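Local coordinates for putative flagellar protein FliS (Parabacteroides merdae ATCC 43184, PDB 4YOK) that is of unknown function, a DUF3823 family protein whose prealbumin-like and E-set-type beta domains give no firm clue to its role, at residues Met116-Met121 / Ala183-Leu188; Ile131-Leu136 / Leu150-Phe155. All blocks are in the same frame, centred on the assembly; numbering follows the deposited sequence.

Contact 1 (Met116-Met121 / Ala183-Leu188)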
HETATM    1  N   MSE A 116       2.792   1.481  22.324  1.00 18.78           N
HETATM    2  CA  MSE A 116       2.683   2.148  21.046  1.00 17.01           C
HETATM    3  C   MSE A 116       1.298   2.764  21.048  1.00 22.40           C
HETATM    4  O   MSE A 116       0.303   2.034  21.216  1.00 20.16           O
HETATM    5  CB  MSE A 116       2.885   1.211  19.864  1.00 17.50           C
HETATM    6  CG  MSE A 116       2.525   1.905  18.565  1.00 21.81           C
HETATM    7 SE   MSE A 116       2.856   0.772  17.044  0.75 25.15          SE
HETATM    8  CE  MSE A 116       2.338   2.031  15.715  1.00 21.67           C
ATOM      9  N   ASN A 117       1.241   4.090  20.933  1.00 18.43           N
ATOM     10  CA  ASN A 117       0.005   4.875  20.897  1.00 19.74           C
ATOM     11  C   ASN A 117      -0.263   5.305  19.462  1.00 23.97           C
ATOM     12  O   ASN A 117       0.650   5.775  18.772  1.00 24.63           O
ATOM     13  CB  ASN A 117       0.122   6.081  21.843  1.00 19.74           C
ATOM     14  CG  ASN A 117       0.363   5.651  23.275  1.00 38.24           C
ATOM     15  OD1 ASN A 117      -0.366   4.826  23.822  1.00 30.37           O
ATOM     16  ND2 ASN A 117       1.397   6.166  23.910  1.00 32.67           N
ATOM     17  N   ALA A 118      -1.492   5.085  18.994  1.00 18.66           N
ATOM     18  CA  ALA A 118      -1.889   5.417  17.626  1.00 17.58           C
ATOM     19  C   ALA A 118      -3.289   6.022  17.627  1.00 22.87           C
ATOM     20  O   ALA A 118      -4.246   5.396  18.098  1.00 21.52           O
ATOM     21  CB  ALA A 118      -1.836   4.172  16.731  1.00 16.94           C
ATOM     22  N   SER A 119      -3.380   7.283  17.198  1.00 19.51           N
ATOM     23  CA  SER A 119      -4.654   7.969  17.034  1.00 19.85           C
ATOM     24  C   SER A 119      -4.764   8.311  15.566  1.00 22.45           C
ATOM     25  O   SER A 119      -3.788   8.796  14.997  1.00 21.21           O
ATOM     26  CB  SER A 119      -4.713   9.226  17.904  1.00 23.20           C
ATOM     27  OG  SER A 119      -4.858   8.826  19.255  1.00 39.90           O
ATOM     28  N   PHE A 120      -5.905   8.014  14.931  1.00 18.92           N
ATOM     29  CA  PHE A 120      -6.096   8.280  13.500  1.00 18.62           C
ATOM     30  C   PHE A 120      -7.555   8.153  13.144  1.00 23.90           C
ATOM     31  O   PHE A 120      -8.376   7.768  13.990  1.00 24.36           O
ATOM     32  CB  PHE A 120      -5.225   7.347  12.605  1.00 19.88           C
ATOM     33  CG  PHE A 120      -5.384   5.868  12.881  1.00 20.50           C
ATOM     34  CD1 PHE A 120      -4.669   5.255  13.905  1.00 22.07           C
ATOM     35  CD2 PHE A 120      -6.169   5.072  12.057  1.00 22.08           C
ATOM     36  CE1 PHE A 120      -4.804   3.889  14.153  1.00 22.72           C
ATOM     37  CE2 PHE A 120      -6.283   3.695  12.290  1.00 24.59           C
ATOM     38  CZ  PHE A 120      -5.637   3.124  13.365  1.00 22.10           C
HETATM   39  N   MSE A 121      -7.888   8.539  11.919  1.00 19.93           N
HETATM   40  CA  MSE A 121      -9.238   8.452  11.385  1.00 22.54           C
HETATM   41  C   MSE A 121      -9.310   7.395  10.289  1.00 22.36           C
HETATM   42  O   MSE A 121      -8.425   7.324   9.436  1.00 19.88           O
HETATM   43  CB  MSE A 121      -9.655   9.816  10.806  1.00 28.48           C
HETATM   44  CG  MSE A 121      -9.930  10.836  11.872  1.00 42.56           C
HETATM   45 SE   MSE A 121     -11.850  10.961  12.102  0.75 58.44          SE
HETATM   46  CE  MSE A 121     -12.296  11.669  10.279  1.00 55.08           C
ATOM     47  N   ALA A 183       7.189   3.279  12.479  1.00 18.24           N
ATOM     48  CA  ALA A 183       5.828   2.882  12.823  1.00 17.28           C
ATOM     49  C   ALA A 183       4.923   2.975  11.621  1.00 19.06           C
ATOM     50  O   ALA A 183       5.173   3.768  10.702  1.00 18.34           O
ATOM     51  CB  ALA A 183       5.285   3.753  13.956  1.00 18.60           C
ATOM     52  N   ARG A 184       3.839   2.196  11.649  1.00 15.89           N
ATOM     53  CA  ARG A 184       2.834   2.217  10.588  1.00 14.78           C
ATOM     54  C   ARG A 184       1.529   1.651  11.125  1.00 18.33           C
ATOM     55  O   ARG A 184       1.534   0.833  12.060  1.00 17.06           O
ATOM     56  CB  ARG A 184       3.310   1.396   9.353  1.00 13.95           C
ATOM     57  CG  ARG A 184       2.738   1.894   8.028  1.00 16.15           C
ATOM     58  CD  ARG A 184       3.227   1.030   6.860  1.00 17.74           C
ATOM     59  NE  ARG A 184       3.025   1.664   5.547  1.00 17.88           N
ATOM     60  CZ  ARG A 184       3.109   1.026   4.380  1.00 23.28           C
ATOM     61  NH1 ARG A 184       3.390  -0.273   4.344  1.00 14.62           N
ATOM     62  NH2 ARG A 184       2.886   1.679   3.239  1.00 15.72           N
ATOM     63  N   VAL A 185       0.412   2.032  10.507  1.00 14.56           N
ATOM     64  CA  VAL A 185      -0.858   1.407  10.869  1.00 15.17           C
ATOM     65  C   VAL A 185      -1.466   0.835   9.581  1.00 18.22           C
ATOM     66  O   VAL A 185      -1.190   1.359   8.492  1.00 16.17           O
ATOM     67  CB  VAL A 185      -1.853   2.278  11.664  1.00 20.74           C
ATOM     68  CG1 VAL A 185      -1.324   2.564  13.076  1.00 21.76           C
ATOM     69  CG2 VAL A 185      -2.209   3.567  10.927  1.00 21.06           C
ATOM     70  N   GLY A 186      -2.241  -0.230   9.724  1.00 15.69           N
ATOM     71  CA  GLY A 186      -2.894  -0.877   8.587  1.00 16.25           C
ATOM     72  C   GLY A 186      -4.361  -1.140   8.844  1.00 18.78           C
ATOM     73  O   GLY A 186      -4.764  -1.329   9.991  1.00 17.04           O
ATOM     74  N   VAL A 187      -5.175  -1.125   7.778  1.00 16.20           N
ATOM     75  CA  VAL A 187      -6.608  -1.408   7.831  1.00 15.52           C
ATOM     76  C   VAL A 187      -6.927  -2.382   6.693  1.00 18.89           C
ATOM     77  O   VAL A 187      -6.696  -2.082   5.515  1.00 17.48           O
ATOM     78  CB  VAL A 187      -7.510  -0.138   7.783  1.00 18.90           C
ATOM     79  CG1 VAL A 187      -8.994  -0.518   7.702  1.00 20.14           C
ATOM     80  CG2 VAL A 187      -7.254   0.770   8.994  1.00 18.53           C
ATOM     81  N   LEU A 188      -7.417  -3.556   7.069  1.00 16.70           N
ATOM     82  CA  LEU A 188      -7.834  -4.608   6.147  1.00 16.12           C
ATOM     83  C   LEU A 188      -9.362  -4.686   6.126  1.00 20.79           C
ATOM     84  O   LEU A 188      -9.988  -4.787   7.171  1.00 19.83           O
ATOM     85  CB  LEU A 188      -7.235  -5.962   6.583  1.00 16.11           C
ATOM     86  CG  LEU A 188      -7.635  -7.182   5.742  1.00 19.31           C
ATOM     87  CD1 LEU A 188      -6.940  -7.153   4.365  1.00 19.73           C
ATOM     88  CD2 LEU A 188      -7.294  -8.482   6.485  1.00 21.19           C
TER

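Contact 2 (Ile131-Leu136 / Leu150-Phe155)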
ATOM      1  N   ILE A 131     -14.651  -3.353   8.243  1.00 20.67           N
ATOM      2  CA  ILE A 131     -13.249  -3.536   8.666  1.00 19.55           C
ATOM      3  C   ILE A 131     -13.057  -4.948   9.228  1.00 23.62           C
ATOM      4  O   ILE A 131     -13.810  -5.363  10.100  1.00 23.43           O
ATOM      5  CB  ILE A 131     -12.795  -2.465   9.703  1.00 22.47           C
ATOM      6  CG1 ILE A 131     -12.906  -1.027   9.142  1.00 22.62           C
ATOM      7  CG2 ILE A 131     -11.368  -2.761  10.231  1.00 20.08           C
ATOM      8  CD1 ILE A 131     -12.876   0.066  10.187  1.00 26.60           C
ATOM      9  N   SER A 132     -12.054  -5.680   8.717  1.00 19.52           N
ATOM     10  CA  SER A 132     -11.702  -7.026   9.195  1.00 20.18           C
ATOM     11  C   SER A 132     -10.734  -6.890  10.394  1.00 23.79           C
ATOM     12  O   SER A 132     -10.991  -7.426  11.481  1.00 23.04           O
ATOM     13  CB  SER A 132     -11.073  -7.843   8.063  1.00 22.20           C
ATOM     14  OG  SER A 132     -10.590  -9.079   8.567  1.00 29.46           O
ATOM     15  N   ARG A 133      -9.658  -6.094  10.215  1.00 18.92           N
ATOM     16  CA  ARG A 133      -8.727  -5.844  11.304  1.00 18.40           C
ATOM     17  C   ARG A 133      -7.947  -4.563  11.084  1.00 20.39           C
ATOM     18  O   ARG A 133      -7.792  -4.103   9.950  1.00 18.23           O
ATOM     19  CB  ARG A 133      -7.752  -7.027  11.543  1.00 22.11           C
ATOM     20  CG  ARG A 133      -6.837  -7.374  10.399  1.00 27.97           C
ATOM     21  CD  ARG A 133      -5.909  -8.493  10.822  1.00 37.56           C
ATOM     22  NE  ARG A 133      -4.982  -8.855   9.753  1.00 46.51           N
ATOM     23  CZ  ARG A 133      -5.083  -9.950   9.006  1.00 58.15           C
ATOM     24  NH1 ARG A 133      -6.066 -10.817   9.214  1.00 40.78           N
ATOM     25  NH2 ARG A 133      -4.189 -10.197   8.056  1.00 43.17           N
ATOM     26  N   VAL A 134      -7.490  -3.995  12.196  1.00 16.66           N
ATOM     27  CA  VAL A 134      -6.620  -2.829  12.252  1.00 16.71           C
ATOM     28  C   VAL A 134      -5.307  -3.319  12.884  1.00 20.12           C
ATOM     29  O   VAL A 134      -5.329  -4.066  13.874  1.00 20.45           O
ATOM     30  CB  VAL A 134      -7.288  -1.667  13.017  1.00 20.44           C
ATOM     31  CG1 VAL A 134      -6.337  -0.495  13.157  1.00 20.24           C
ATOM     32  CG2 VAL A 134      -8.569  -1.229  12.300  1.00 20.47           C
HETATM   33  N   MSE A 135      -4.181  -2.904  12.320  1.00 16.58           N
HETATM   34  CA  MSE A 135      -2.869  -3.375  12.778  1.00 16.68           C
HETATM   35  C   MSE A 135      -1.953  -2.221  13.148  1.00 20.31           C
HETATM   36  O   MSE A 135      -1.843  -1.241  12.402  1.00 20.51           O
HETATM   37  CB  MSE A 135      -2.184  -4.238  11.687  1.00 19.79           C
HETATM   38  CG  MSE A 135      -3.007  -5.454  11.286  1.00 25.83           C
HETATM   39 SE   MSE A 135      -2.238  -6.288   9.712  0.75 33.01          SE
HETATM   40  CE  MSE A 135      -3.071  -5.013   8.384  1.00 29.26           C
ATOM     41  N   LEU A 136      -1.315  -2.344  14.313  1.00 16.17           N
ATOM     42  CA  LEU A 136      -0.303  -1.413  14.824  1.00 16.41           C
ATOM     43  C   LEU A 136       1.019  -2.105  14.605  1.00 19.43           C
ATOM     44  O   LEU A 136       1.178  -3.246  15.037  1.00 18.44           O
ATOM     45  CB  LEU A 136      -0.564  -1.072  16.302  1.00 17.37           C
ATOM     46  CG  LEU A 136      -1.334   0.234  16.556  1.00 22.61           C
ATOM     47  CD1 LEU A 136      -2.682   0.263  15.860  1.00 22.59           C
ATOM     48  CD2 LEU A 136      -1.432   0.547  18.035  1.00 23.05           C
ATOM     49  N   LEU A 150       8.821  -5.889  13.307  1.00 21.77           N
ATOM     50  CA  LEU A 150       9.430  -6.326  14.554  1.00 24.22           C
ATOM     51  C   LEU A 150       8.352  -6.536  15.628  1.00 25.55           C
ATOM     52  O   LEU A 150       8.558  -7.265  16.607  1.00 26.45           O
ATOM     53  CB  LEU A 150      10.405  -5.208  14.975  1.00 26.48           C
ATOM     54  CG  LEU A 150      11.447  -5.555  15.989  1.00 34.36           C
ATOM     55  CD1 LEU A 150      12.543  -6.386  15.363  1.00 36.65           C
ATOM     56  CD2 LEU A 150      12.055  -4.287  16.557  1.00 38.80           C
ATOM     57  N   TYR A 151       7.209  -5.849  15.470  1.00 19.16           N
ATOM     58  CA  TYR A 151       6.088  -5.907  16.406  1.00 18.37           C
ATOM     59  C   TYR A 151       4.803  -5.661  15.644  1.00 18.00           C
ATOM     60  O   TYR A 151       4.756  -4.760  14.798  1.00 17.02           O
ATOM     61  CB  TYR A 151       6.240  -4.841  17.526  1.00 19.58           C
ATOM     62  CG  TYR A 151       5.052  -4.780  18.463  1.00 18.25           C
ATOM     63  CD1 TYR A 151       4.992  -5.590  19.597  1.00 20.03           C
ATOM     64  CD2 TYR A 151       3.982  -3.918  18.217  1.00 17.87           C
ATOM     65  CE1 TYR A 151       3.890  -5.564  20.449  1.00 20.53           C
ATOM     66  CE2 TYR A 151       2.875  -3.872  19.075  1.00 17.65           C
ATOM     67  CZ  TYR A 151       2.828  -4.711  20.179  1.00 25.73           C
ATOM     68  OH  TYR A 151       1.756  -4.695  21.043  1.00 23.33           O
ATOM     69  N   ARG A 152       3.762  -6.448  15.971  1.00 14.83           N
ATOM     70  CA  ARG A 152       2.453  -6.319  15.358  1.00 14.05           C
ATOM     71  C   ARG A 152       1.411  -6.615  16.406  1.00 19.48           C
ATOM     72  O   ARG A 152       1.538  -7.619  17.118  1.00 18.07           O
ATOM     73  CB  ARG A 152       2.306  -7.294  14.150  1.00 14.29           C
ATOM     74  CG  ARG A 152       0.872  -7.329  13.573  1.00 16.67           C
ATOM     75  CD  ARG A 152       0.792  -8.200  12.314  1.00 14.22           C
ATOM     76  NE  ARG A 152      -0.589  -8.599  12.038  1.00 21.24           N
ATOM     77  CZ  ARG A 152      -0.939  -9.473  11.095  1.00 28.99           C
ATOM     78  NH1 ARG A 152      -0.021  -9.999  10.292  1.00 20.98           N
ATOM     79  NH2 ARG A 152      -2.208  -9.834  10.953  1.00 24.81           N
ATOM     80  N   GLN A 153       0.385  -5.763  16.490  1.00 16.92           N
ATOM     81  CA  GLN A 153      -0.767  -6.009  17.367  1.00 17.05           C
ATOM     82  C   GLN A 153      -2.023  -5.726  16.569  1.00 20.86           C
ATOM     83  O   GLN A 153      -2.176  -4.614  16.056  1.00 19.74           O
ATOM     84  CB  GLN A 153      -0.718  -5.160  18.655  1.00 18.30           C
ATOM     85  CG  GLN A 153      -1.944  -5.412  19.591  1.00 21.00           C
ATOM     86  CD  GLN A 153      -1.964  -6.819  20.151  1.00 24.60           C
ATOM     87  OE1 GLN A 153      -0.940  -7.357  20.575  1.00 22.14           O
ATOM     88  NE2 GLN A 153      -3.097  -7.480  20.059  1.00 24.31           N
ATOM     89  N   ASP A 154      -2.921  -6.719  16.468  1.00 18.47           N
ATOM     90  CA  ASP A 154      -4.196  -6.575  15.745  1.00 17.94           C
ATOM     91  C   ASP A 154      -5.334  -6.233  16.676  1.00 20.09           C
ATOM     92  O   ASP A 154      -5.342  -6.634  17.842  1.00 19.05           O
ATOM     93  CB  ASP A 154      -4.545  -7.863  14.992  1.00 20.23           C
ATOM     94  CG  ASP A 154      -3.571  -8.251  13.889  1.00 25.73           C
ATOM     95  OD1 ASP A 154      -2.623  -7.469  13.620  1.00 21.23           O
ATOM     96  OD2 ASP A 154      -3.752  -9.327  13.304  1.00 28.41           O
ATOM     97  N   PHE A 155      -6.311  -5.484  16.144  1.00 18.24           N
ATOM     98  CA  PHE A 155      -7.562  -5.059  16.807  1.00 17.78           C
ATOM     99  C   PHE A 155      -8.674  -5.468  15.836  1.00 22.80           C
ATOM    100  O   PHE A 155      -8.620  -5.104  14.658  1.00 23.91           O
ATOM    101  CB  PHE A 155      -7.534  -3.546  17.127  1.00 18.93           C
ATOM    102  CG  PHE A 155      -6.432  -3.128  18.089  1.00 19.75           C
ATOM    103  CD1 PHE A 155      -5.140  -2.871  17.630  1.00 21.73           C
ATOM    104  CD2 PHE A 155      -6.672  -3.046  19.458  1.00 22.48           C
ATOM    105  CE1 PHE A 155      -4.113  -2.534  18.524  1.00 23.53           C
ATOM    106  CE2 PHE A 155      -5.649  -2.691  20.350  1.00 25.23           C
ATOM    107  CZ  PHE A 155      -4.377  -2.428  19.876  1.00 22.88           C
TER

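Contact 1 (Met116-Met121 / Ala183-Leu188)
Two facing sheets of a beta sandwich meet here: strand 115-124, central in a three-stranded antiparallel sheet, lies over strand 182-189 of the four-stranded sheet opposite. The axes of the two segments approach to 9.1 Å, crossing at -51°, too far apart for backbone pairing; side chains fill the gap. V185 is the middle of the contact. Its CG2 stands over one face of the F120 ring, 4.0 Å from the ring centroid and only 5° off the normal, a CH-pi contact. The other methyl, V185 CG1, lies 3.9 Å from F120 CE1 and also meets A118 CB at 4.0 Å, so one valine reaches two successive inward residues of the facing strand. Selenomethionine M116 has CG anti to the backbone N (chi1 170°) and runs fully extended, which carries its terminal methyl CE across to A183 CB at 3.8 Å and near the backbone R184 O. The side chain of R184 leaves the backbone away from strand 115-124; its guanidinium hydrogen-bonds the carbonyls of S198, A144 and L25. L109 touches both A118 and V185, while L138 touches both M116 and A183, adding to the apolar layer. Such face-to-face packing of two antiparallel sheets is the core of an immunoglobulin-like beta sandwich, consistent with the E-set clan of this domain.

Contact 2 (Ile131-Leu136 / Leu150-Phe155)
Segments 131-136 and 150-155 run antiparallel, their strand axes 4.6 Å apart at closest approach, as the two arms of a beta hairpin at one border of the four-stranded sheet. V134 with F155 and L136 with Q153 are hydrogen-bonded pairs, each closed by two backbone N-H...O bonds; M135 and D154 between them form a non-hydrogen-bonded pair. On the face of R133, M135 and D154, a charged cluster gathers. R152 grips D154 side-on with two nitrogens: R152 NE gives an almost straight bond to D154 OD1 (2.8 Å, 179°), R152 NH2 one to D154 OD2 (2.9 Å), and both oxygens use their syn lone pairs. The extended R152 chain (chi1 173°) lays its guanidinium past M135, whose SE sits over one face of it, 3.7 Å from R152 CZ. R133 adds a long salt bridge, its NE 3.8 Å from D154 OD2, with the oxygen well out of the guanidinium plane. R133 NE also lies 3.2 Å from R152 NH2, two donors that do not bond each other; the D154 carboxylate beside them probably offsets their like charges. An asparagine in place of D154 would probably leave R133 and R152 without the negative charge that lets them lie so close, and is likely to set the R152 guanidinium freer to turn. R152 NH1 has a further partner in the carbonyl of D146. On the opposite face, which looks toward strands 115-124 and 161-168, F155 CE1 meets both L136 methyls, with L136 CD2 at 4.1 Å.

Contact 1 joins the two sheets of the C-terminal domain, whereas contact 2 pairs strands within one of them; their centres lie about 8 Å apart. Strands 182-189 and 131-139 are neighbours in that sheet: G186 O is 2.9 Å from M135 N and L188 O 2.7 Å from S132 N, both probable hydrogen bonds. A classic beta bulge sets S132 and R133 together opposite L188. In sequence, both strands of contact 2 fall between the two segments of contact 1. The two share one apolar interior, since V134 touches F120 and L136 touches A118 and V185. The charged cluster of contact 2 lies on the other face of its sheet.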